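Local coordinates for putative nitrate transport protein (Thermoplasma volcanium, PDB 3MST) that is a putative nitrate transport protein, probably a two-lobed substrate-binding component of a transport system, although its natural ligand is not established, at residues L100-Y111 and E228-E236; S27-E38 and A189-Y200. All coordinates share one frame; numbering follows the deposited sequence.

How the contacts relate
The chain folds into two alpha/beta lobes, one built on a six-stranded and one on a five-stranded sheet, consistent with a periplasmic-binding-protein-like architecture. Contact 1 reaches between them: helix 100-112 connects strands of the five-stranded sheet, while 228-236 follows strand 215-217 of the six-stranded one. Contact 2 stays within the six-stranded lobe. Their centres lie about 26 Å apart on opposite sides of the chain's centre, and their nearest atoms are about 8 Å apart without touching. An unidentified ligand comes to about 3 Å from the side chain of Asn-104 in contact 1, and an acetate to about 3 Å from that of Pro-29 in contact 2; both probably come from the crystallisation liquor but may mark pockets.

Contact 1 of 2, residues L100-Y111 and E228-E236; sequences LADFNARILAYY and ELYSRVVPE
Leu-229 opens the interface with its CD1 methyl, 4.0 Å from CG2 of Ile-107, both branched aliphatic chains suited to this buried place beside Met-150. Tyr-230, apolar along its ring and polar at its end, reaches further across the interface. Its ring meets CD1 of Ile-107 through CE1 at 3.5 Å, while the phenol OH lies 2.7 Å from OD1 of Asn-104, which sits at the ring's edge. That OH may instead donate to an unidentified ligand, also hydrogen-bonded to ND2 of Asn-104. Extended Arg-232 donates from NH1 a straight bond (168°) to the OH of Tyr-111, 2.9 Å away in the guanidinium plane; NH1 also donates a hydrogen bond to water 2, which donates one to Ile-107 O. Val-233 splits its methyls: CG1 covers the guanidinium face of Arg-106, bent at chi3 (56°), and CG2 touches CD1 of Phe-103 at 3.6 Å. Val-234 sets CG2 over the face of the Phe-103 ring in a CH-pi contact, 3.6 Å from the centroid. Apolar packing of Ile-107, Phe-103 and the valines thus joins the lobes, with polar groups set around it, and Asn-104 and Tyr-230, both bonded to the ligand, are consistent with a pocket for a polar molecule.

Contact 2 of 2, residues S27-E38 and A189-Y200; sequences SGPVSFPLLVIE and AAEIISKKSGYY. Unlike the reference sequence in segment 27-38: Ser-27 (reference Ala).
Phe-32 and Ile-193 meet at about a right angle where the beta-alpha-beta connection between parallel strands 22-24 and 45-47 crosses helix 186-197. The short helix 32-36 lies at 98° to helix 189-197, their axes 9.3 Å apart at closest approach. The Phe-32 ring is sandwiched: CA of Pro-29 lies over one face, and CG2 of Ile-193 sits above the other in a CH-pi contact, 3.6 Å from the centroid. That methyl is the Ile-193 branch anti to the backbone N, while CG1 meets CG1 of Val-36 at 3.9 Å and CD1 packs on CB of Phe-32. Val-36 CG1 also touches the CB of Ala-189, small enough to let the backbones come close. Lys-196 runs extended past Leu-35, whose carbonyl O accepts a hydrogen bond from NZ at 3.0 Å; NZ also forms salt bridges to Glu-38, at 2.8 Å from OE1 on its anti lone pair, and to Glu-39. A methionine in place of Lys-196 would probably leave the two carboxylates without their shared counter-charge and take from Leu-35 O its side-chain donor. At the other end Tyr-200 stands nearly perpendicular to the Phe-32 ring (planes at 89°), touching CZ through its CE2. Its OH donates to the backbone O of Ser-27, an alanine in the reference sequence, at 2.7 Å with a C=O...donor angle of 163°.

Contact 1 of 2, residues L100-Y111 and E228-E236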
# COMPACT_ATOMS: atom_id res chain seq x y z
N LEU A 100 -1.72 1.59 -7.79
CA LEU A 100 -0.51 2.14 -7.19
C LEU A 100 0.72 1.68 -7.98
O LEU A 100 1.69 2.45 -8.13
CB LEU A 100 -0.41 1.84 -5.68
CG LEU A 100 0.88 2.32 -4.98
CD1 LEU A 100 1.09 3.82 -5.11
CD2 LEU A 100 0.88 1.89 -3.48
N ALA A 101 0.70 0.46 -8.53
CA ALA A 101 1.80 0.01 -9.38
C ALA A 101 2.00 0.99 -10.56
O ALA A 101 3.12 1.39 -10.86
CB ALA A 101 1.54 -1.41 -9.91
N ASP A 102 0.90 1.29 -11.26
CA ASP A 102 0.95 2.27 -12.35
C ASP A 102 1.50 3.61 -11.91
O ASP A 102 2.36 4.17 -12.59
CB ASP A 102 -0.45 2.45 -12.91
CG ASP A 102 -0.55 3.51 -14.01
OD1 ASP A 102 0.29 3.45 -14.94
OD2 ASP A 102 -1.47 4.37 -13.89
N PHE A 103 1.02 4.14 -10.79
CA PHE A 103 1.47 5.44 -10.37
C PHE A 103 2.97 5.37 -10.03
O PHE A 103 3.74 6.29 -10.37
CB PHE A 103 0.64 5.96 -9.21
CG PHE A 103 -0.74 6.32 -9.61
CD1 PHE A 103 -0.98 7.16 -10.70
CD2 PHE A 103 -1.83 5.88 -8.87
CE1 PHE A 103 -2.31 7.51 -11.07
CE2 PHE A 103 -3.14 6.26 -9.20
CZ PHE A 103 -3.38 7.05 -10.29
N ASN A 104 3.40 4.32 -9.34
CA ASN A 104 4.82 4.13 -9.05
C ASN A 104 5.65 4.04 -10.33
O ASN A 104 6.75 4.59 -10.44
CB ASN A 104 5.07 2.90 -8.14
CG ASN A 104 4.74 3.16 -6.73
OD1 ASN A 104 4.85 4.29 -6.26
ND2 ASN A 104 4.44 2.08 -5.97
N ALA A 105 5.14 3.29 -11.31
CA ALA A 105 5.86 3.15 -12.59
C ALA A 105 6.02 4.50 -13.27
O ALA A 105 7.06 4.80 -13.85
CB ALA A 105 5.14 2.17 -13.54
N ARG A 106 4.96 5.30 -13.25
CA ARG A 106 5.03 6.65 -13.84
C ARG A 106 6.00 7.56 -13.12
O ARG A 106 6.69 8.36 -13.77
CB ARG A 106 3.65 7.29 -13.90
CG ARG A 106 2.73 6.61 -14.93
CD ARG A 106 1.32 7.15 -14.91
NE ARG A 106 1.35 8.63 -15.11
CZ ARG A 106 0.41 9.52 -14.75
NH1 ARG A 106 -0.74 9.18 -14.17
NH2 ARG A 106 0.64 10.82 -14.96
N ILE A 107 6.13 7.44 -11.82
CA ILE A 107 7.12 8.22 -11.07
C ILE A 107 8.52 7.77 -11.46
O ILE A 107 9.39 8.57 -11.81
CB ILE A 107 6.91 8.08 -9.53
CG1 ILE A 107 5.60 8.79 -9.18
CG2 ILE A 107 8.18 8.53 -8.75
CD1 ILE A 107 5.13 8.56 -7.85
N LEU A 108 8.73 6.46 -11.51
CA LEU A 108 10.01 5.89 -11.80
C LEU A 108 10.43 6.18 -13.24
O LEU A 108 11.66 6.35 -13.53
CB LEU A 108 10.00 4.39 -11.57
CG LEU A 108 11.32 3.65 -11.77
CD1 LEU A 108 12.51 4.19 -10.97
CD2 LEU A 108 11.14 2.14 -11.48
N ALA A 109 9.46 6.19 -14.14
CA ALA A 109 9.72 6.40 -15.56
C ALA A 109 10.42 7.73 -15.83
O ALA A 109 11.17 7.85 -16.80
CB ALA A 109 8.45 6.32 -16.35
N TYR A 110 10.19 8.73 -14.98
CA TYR A 110 10.88 10.02 -15.16
C TYR A 110 12.38 9.85 -15.06
O TYR A 110 13.15 10.38 -15.87
CB TYR A 110 10.37 11.03 -14.09
CG TYR A 110 11.03 12.37 -14.24
CD1 TYR A 110 10.57 13.27 -15.20
CD2 TYR A 110 12.14 12.71 -13.50
CE1 TYR A 110 11.22 14.52 -15.39
CE2 TYR A 110 12.81 13.94 -13.66
CZ TYR A 110 12.33 14.83 -14.63
OH TYR A 110 13.02 16.04 -14.79
N TYR A 111 12.77 9.14 -14.04
CA TYR A 111 14.16 8.89 -13.73
C TYR A 111 14.83 7.91 -14.69
O TYR A 111 16.03 8.03 -15.06
CB TYR A 111 14.31 8.39 -12.28
CG TYR A 111 13.85 9.47 -11.32
CD1 TYR A 111 14.65 10.57 -11.03
CD2 TYR A 111 12.57 9.45 -10.82
CE1 TYR A 111 14.20 11.60 -10.24
CE2 TYR A 111 12.09 10.46 -10.03
CZ TYR A 111 12.89 11.56 -9.75
OH TYR A 111 12.39 12.59 -8.97
N GLU A 228 3.38 15.43 -1.94
CA GLU A 228 4.02 16.17 -3.02
C GLU A 228 4.50 15.22 -4.12
O GLU A 228 4.29 15.49 -5.29
CB GLU A 228 5.19 16.99 -2.50
CG GLU A 228 4.81 18.21 -1.66
CD GLU A 228 6.04 18.92 -1.00
OE1 GLU A 228 7.16 18.31 -0.91
OE2 GLU A 228 5.87 20.10 -0.57
N LEU A 229 5.18 14.14 -3.75
CA LEU A 229 5.65 13.17 -4.74
C LEU A 229 4.54 12.60 -5.59
O LEU A 229 4.60 12.64 -6.83
CB LEU A 229 6.44 12.04 -4.06
CG LEU A 229 6.95 10.92 -4.97
CD1 LEU A 229 8.00 11.47 -5.98
CD2 LEU A 229 7.51 9.76 -4.12
N TYR A 230 3.51 12.08 -4.93
CA TYR A 230 2.44 11.44 -5.65
C TYR A 230 1.51 12.41 -6.37
O TYR A 230 0.86 12.02 -7.31
CB TYR A 230 1.70 10.43 -4.75
CG TYR A 230 2.52 9.17 -4.52
CD1 TYR A 230 2.56 8.18 -5.50
CD2 TYR A 230 3.25 8.98 -3.39
CE1 TYR A 230 3.33 7.04 -5.32
CE2 TYR A 230 4.05 7.82 -3.20
CZ TYR A 230 4.08 6.85 -4.18
OH TYR A 230 4.80 5.70 -4.00
N SER A 231 1.50 13.68 -5.99
CA SER A 231 0.75 14.66 -6.78
C SER A 231 1.29 14.82 -8.20
O SER A 231 0.57 15.33 -9.06
CB SER A 231 0.72 16.02 -6.09
OG SER A 231 -0.07 15.98 -4.93
N ARG A 232 2.52 14.37 -8.44
CA ARG A 232 3.05 14.37 -9.82
C ARG A 232 2.15 13.60 -10.76
O ARG A 232 2.05 13.92 -11.95
CB ARG A 232 4.46 13.77 -9.91
CG ARG A 232 5.52 14.52 -9.21
CD ARG A 232 6.82 13.79 -9.28
NE ARG A 232 7.86 14.53 -8.62
CZ ARG A 232 9.12 14.14 -8.51
NH1 ARG A 232 9.56 13.03 -9.09
NH2 ARG A 232 9.98 14.91 -7.85
N VAL A 233 1.50 12.58 -10.23
CA VAL A 233 0.67 11.67 -11.02
C VAL A 233 -0.83 11.62 -10.63
O VAL A 233 -1.63 11.14 -11.43
CB VAL A 233 1.28 10.24 -11.06
CG1 VAL A 233 2.65 10.30 -11.73
CG2 VAL A 233 1.37 9.63 -9.65
N VAL A 234 -1.19 12.13 -9.43
CA VAL A 234 -2.55 12.28 -8.94
C VAL A 234 -2.68 13.74 -8.42
O VAL A 234 -2.52 14.04 -7.25
CB VAL A 234 -2.86 11.29 -7.79
CG1 VAL A 234 -4.30 11.49 -7.33
CG2 VAL A 234 -2.69 9.86 -8.31
N PRO A 235 -2.93 14.69 -9.34
CA PRO A 235 -2.85 16.10 -8.95
C PRO A 235 -3.82 16.51 -7.84
O PRO A 235 -3.48 17.43 -7.04
CB PRO A 235 -3.15 16.83 -10.26
CG PRO A 235 -2.84 15.92 -11.33
CD PRO A 235 -2.97 14.52 -10.80
N GLU A 236 -4.97 15.84 -7.80
CA GLU A 236 -5.99 16.03 -6.77
C GLU A 236 -5.46 15.86 -5.33
O GLU A 236 -6.08 16.32 -4.37
CB GLU A 236 -7.17 15.06 -7.03
CG GLU A 236 -7.83 15.20 -8.42
CD GLU A 236 -7.16 14.37 -9.53
OE1 GLU A 236 -6.04 13.82 -9.36
OE2 GLU A 236 -7.78 14.27 -10.60
O HOH W 1 -1.69 12.38 -14.33
O HOH W 2 8.55 11.33 -11.16

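Contact 2 of 2, residues S27-E38 and A189-Y200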
# COMPACT_ATOMS: atom_id res chain seq x y z
N SER A 27 -7.45 -6.67 -0.04
CA SER A 27 -6.41 -7.17 -0.92
C SER A 27 -5.16 -6.29 -0.97
O SER A 27 -4.16 -6.65 -1.60
CB SER A 27 -6.92 -7.36 -2.30
OG SER A 27 -7.34 -6.16 -2.87
N GLY A 28 -5.20 -5.13 -0.30
CA GLY A 28 -4.06 -4.24 -0.26
C GLY A 28 -3.24 -4.54 0.97
O GLY A 28 -3.82 -4.61 2.06
N PRO A 29 -1.91 -4.64 0.85
CA PRO A 29 -1.06 -4.90 2.04
C PRO A 29 -1.20 -3.89 3.16
O PRO A 29 -0.91 -4.20 4.32
CB PRO A 29 0.35 -4.93 1.47
CG PRO A 29 0.13 -5.43 0.04
CD PRO A 29 -1.12 -4.73 -0.40
N VAL A 30 -1.68 -2.68 2.87
CA VAL A 30 -1.91 -1.71 3.94
C VAL A 30 -2.88 -2.25 5.00
O VAL A 30 -2.79 -1.88 6.15
CB VAL A 30 -2.42 -0.34 3.41
CG1 VAL A 30 -3.88 -0.45 2.89
CG2 VAL A 30 -2.33 0.74 4.50
N SER A 31 -3.80 -3.14 4.61
CA SER A 31 -4.75 -3.72 5.55
C SER A 31 -4.22 -4.81 6.44
O SER A 31 -4.86 -5.13 7.45
CB SER A 31 -5.96 -4.28 4.80
OG SER A 31 -5.64 -5.45 4.07
N PHE A 32 -3.09 -5.42 6.07
CA PHE A 32 -2.75 -6.71 6.65
C PHE A 32 -2.54 -6.64 8.16
O PHE A 32 -2.97 -7.58 8.85
CB PHE A 32 -1.55 -7.32 5.95
CG PHE A 32 -1.79 -7.69 4.48
CD1 PHE A 32 -3.04 -7.61 3.88
CD2 PHE A 32 -0.70 -8.11 3.76
CE1 PHE A 32 -3.17 -7.97 2.51
CE2 PHE A 32 -0.79 -8.47 2.42
CZ PHE A 32 -2.03 -8.38 1.80
N PRO A 33 -1.91 -5.59 8.72
CA PRO A 33 -1.73 -5.55 10.16
C PRO A 33 -3.05 -5.55 10.91
O PRO A 33 -3.10 -6.09 12.06
CB PRO A 33 -0.93 -4.26 10.39
CG PRO A 33 -0.10 -4.16 9.11
CD PRO A 33 -1.15 -4.52 8.07
N LEU A 34 -4.13 -4.99 10.36
CA LEU A 34 -5.43 -5.01 11.04
C LEU A 34 -6.17 -6.32 10.77
O LEU A 34 -6.88 -6.82 11.67
CB LEU A 34 -6.27 -3.79 10.69
CG LEU A 34 -5.59 -2.48 11.17
CD1 LEU A 34 -6.45 -1.25 10.75
CD2 LEU A 34 -5.28 -2.46 12.67
N LEU A 35 -5.99 -6.96 9.61
CA LEU A 35 -6.62 -8.24 9.34
C LEU A 35 -6.17 -9.26 10.33
O LEU A 35 -6.97 -10.06 10.80
CB LEU A 35 -6.30 -8.78 7.93
CG LEU A 35 -6.86 -7.98 6.75
CD1 LEU A 35 -6.52 -8.71 5.46
CD2 LEU A 35 -8.40 -7.79 6.83
N VAL A 36 -4.89 -9.29 10.64
CA VAL A 36 -4.35 -10.41 11.40
C VAL A 36 -4.83 -10.41 12.84
O VAL A 36 -4.88 -11.49 13.46
CB VAL A 36 -2.82 -10.54 11.31
CG1 VAL A 36 -2.42 -10.88 9.87
CG2 VAL A 36 -2.04 -9.30 11.84
N ILE A 37 -5.12 -9.24 13.39
CA ILE A 37 -5.60 -9.13 14.79
C ILE A 37 -7.03 -8.57 14.85
O ILE A 37 -7.46 -8.04 15.89
CB ILE A 37 -4.64 -8.33 15.68
CG1 ILE A 37 -4.44 -6.90 15.15
CG2 ILE A 37 -3.34 -9.10 15.89
CD1 ILE A 37 -3.79 -5.99 16.19
N GLU A 38 -7.80 -8.74 13.77
CA GLU A 38 -9.15 -8.18 13.68
C GLU A 38 -10.00 -8.43 14.95
O GLU A 38 -10.71 -7.57 15.43
CB GLU A 38 -9.87 -8.71 12.45
CG GLU A 38 -11.28 -8.22 12.31
CD GLU A 38 -12.03 -8.75 11.09
OE1 GLU A 38 -11.50 -9.68 10.44
OE2 GLU A 38 -13.16 -8.27 10.89
N ALA A 189 0.02 -15.51 10.09
CA ALA A 189 -0.36 -14.26 9.41
C ALA A 189 -0.66 -14.51 7.95
O ALA A 189 -1.70 -14.06 7.43
CB ALA A 189 0.76 -13.22 9.55
N ALA A 190 0.16 -15.32 7.28
CA ALA A 190 -0.10 -15.66 5.88
C ALA A 190 -1.44 -16.39 5.67
O ALA A 190 -2.19 -16.10 4.72
CB ALA A 190 1.06 -16.47 5.29
N GLU A 191 -1.77 -17.34 6.55
CA GLU A 191 -3.04 -18.02 6.42
C GLU A 191 -4.22 -17.09 6.64
O GLU A 191 -5.21 -17.15 5.91
CB GLU A 191 -3.14 -19.20 7.39
CG GLU A 191 -1.96 -20.13 7.39
CD GLU A 191 -2.17 -21.33 8.29
OE1 GLU A 191 -3.24 -21.41 8.97
OE2 GLU A 191 -1.26 -22.19 8.31
N ILE A 192 -4.13 -16.20 7.64
CA ILE A 192 -5.20 -15.26 7.90
C ILE A 192 -5.40 -14.31 6.72
O ILE A 192 -6.51 -14.07 6.29
CB ILE A 192 -4.97 -14.45 9.22
CG1 ILE A 192 -5.02 -15.37 10.45
CG2 ILE A 192 -6.02 -13.37 9.31
CD1 ILE A 192 -4.18 -14.78 11.62
N ILE A 193 -4.31 -13.74 6.23
CA ILE A 193 -4.37 -12.79 5.11
C ILE A 193 -4.93 -13.44 3.87
O ILE A 193 -5.79 -12.89 3.18
CB ILE A 193 -2.97 -12.18 4.86
CG1 ILE A 193 -2.58 -11.24 6.02
CG2 ILE A 193 -2.95 -11.42 3.52
CD1 ILE A 193 -1.11 -11.02 6.15
N SER A 194 -4.46 -14.65 3.59
CA SER A 194 -4.95 -15.40 2.44
C SER A 194 -6.47 -15.66 2.55
O SER A 194 -7.23 -15.39 1.60
CB SER A 194 -4.13 -16.69 2.23
OG SER A 194 -4.14 -17.56 3.35
N LYS A 195 -6.93 -16.11 3.72
CA LYS A 195 -8.36 -16.36 3.92
C LYS A 195 -9.24 -15.12 3.85
O LYS A 195 -10.31 -15.12 3.23
CB LYS A 195 -8.59 -17.09 5.24
CG LYS A 195 -8.11 -18.54 5.22
CD LYS A 195 -8.31 -19.24 6.58
CE LYS A 195 -8.00 -20.73 6.42
NZ LYS A 195 -8.17 -21.52 7.68
N LYS A 196 -8.80 -14.04 4.48
CA LYS A 196 -9.61 -12.84 4.57
C LYS A 196 -9.56 -11.95 3.31
O LYS A 196 -10.51 -11.25 3.00
CB LYS A 196 -9.22 -12.04 5.82
CG LYS A 196 -9.56 -12.74 7.09
CD LYS A 196 -9.25 -11.86 8.30
CE LYS A 196 -9.67 -12.52 9.60
NZ LYS A 196 -9.52 -11.58 10.77
N SER A 197 -8.42 -11.99 2.62
CA SER A 197 -8.14 -11.06 1.51
C SER A 197 -8.97 -11.35 0.31
O SER A 197 -9.20 -10.44 -0.47
CB SER A 197 -6.67 -11.10 1.08
OG SER A 197 -6.36 -12.30 0.42
N GLY A 198 -9.35 -12.62 0.14
CA GLY A 198 -9.99 -13.09 -1.07
C GLY A 198 -9.13 -12.78 -2.28
O GLY A 198 -9.68 -12.34 -3.30
N TYR A 199 -7.80 -12.95 -2.18
CA TYR A 199 -7.00 -12.56 -3.33
C TYR A 199 -5.71 -13.33 -3.48
O TYR A 199 -5.36 -13.64 -4.59
CB TYR A 199 -6.69 -11.06 -3.21
CG TYR A 199 -6.07 -10.45 -4.41
CD1 TYR A 199 -4.69 -10.47 -4.59
CD2 TYR A 199 -6.86 -9.85 -5.38
CE1 TYR A 199 -4.11 -9.93 -5.72
CE2 TYR A 199 -6.29 -9.29 -6.51
CZ TYR A 199 -4.92 -9.35 -6.68
OH TYR A 199 -4.37 -8.77 -7.80
N TYR A 200 -5.01 -13.60 -2.39
CA TYR A 200 -3.73 -14.26 -2.39
C TYR A 200 -3.91 -15.67 -1.90
O TYR A 200 -4.62 -15.91 -0.91
CB TYR A 200 -2.77 -13.56 -1.45
CG TYR A 200 -2.57 -12.10 -1.72
CD1 TYR A 200 -1.60 -11.66 -2.63
CD2 TYR A 200 -3.32 -11.15 -1.10
CE1 TYR A 200 -1.44 -10.29 -2.89
CE2 TYR A 200 -3.17 -9.82 -1.34
CZ TYR A 200 -2.21 -9.38 -2.22
OH TYR A 200 -1.99 -8.02 -2.46
O HOH W 3 -7.23 -13.06 12.58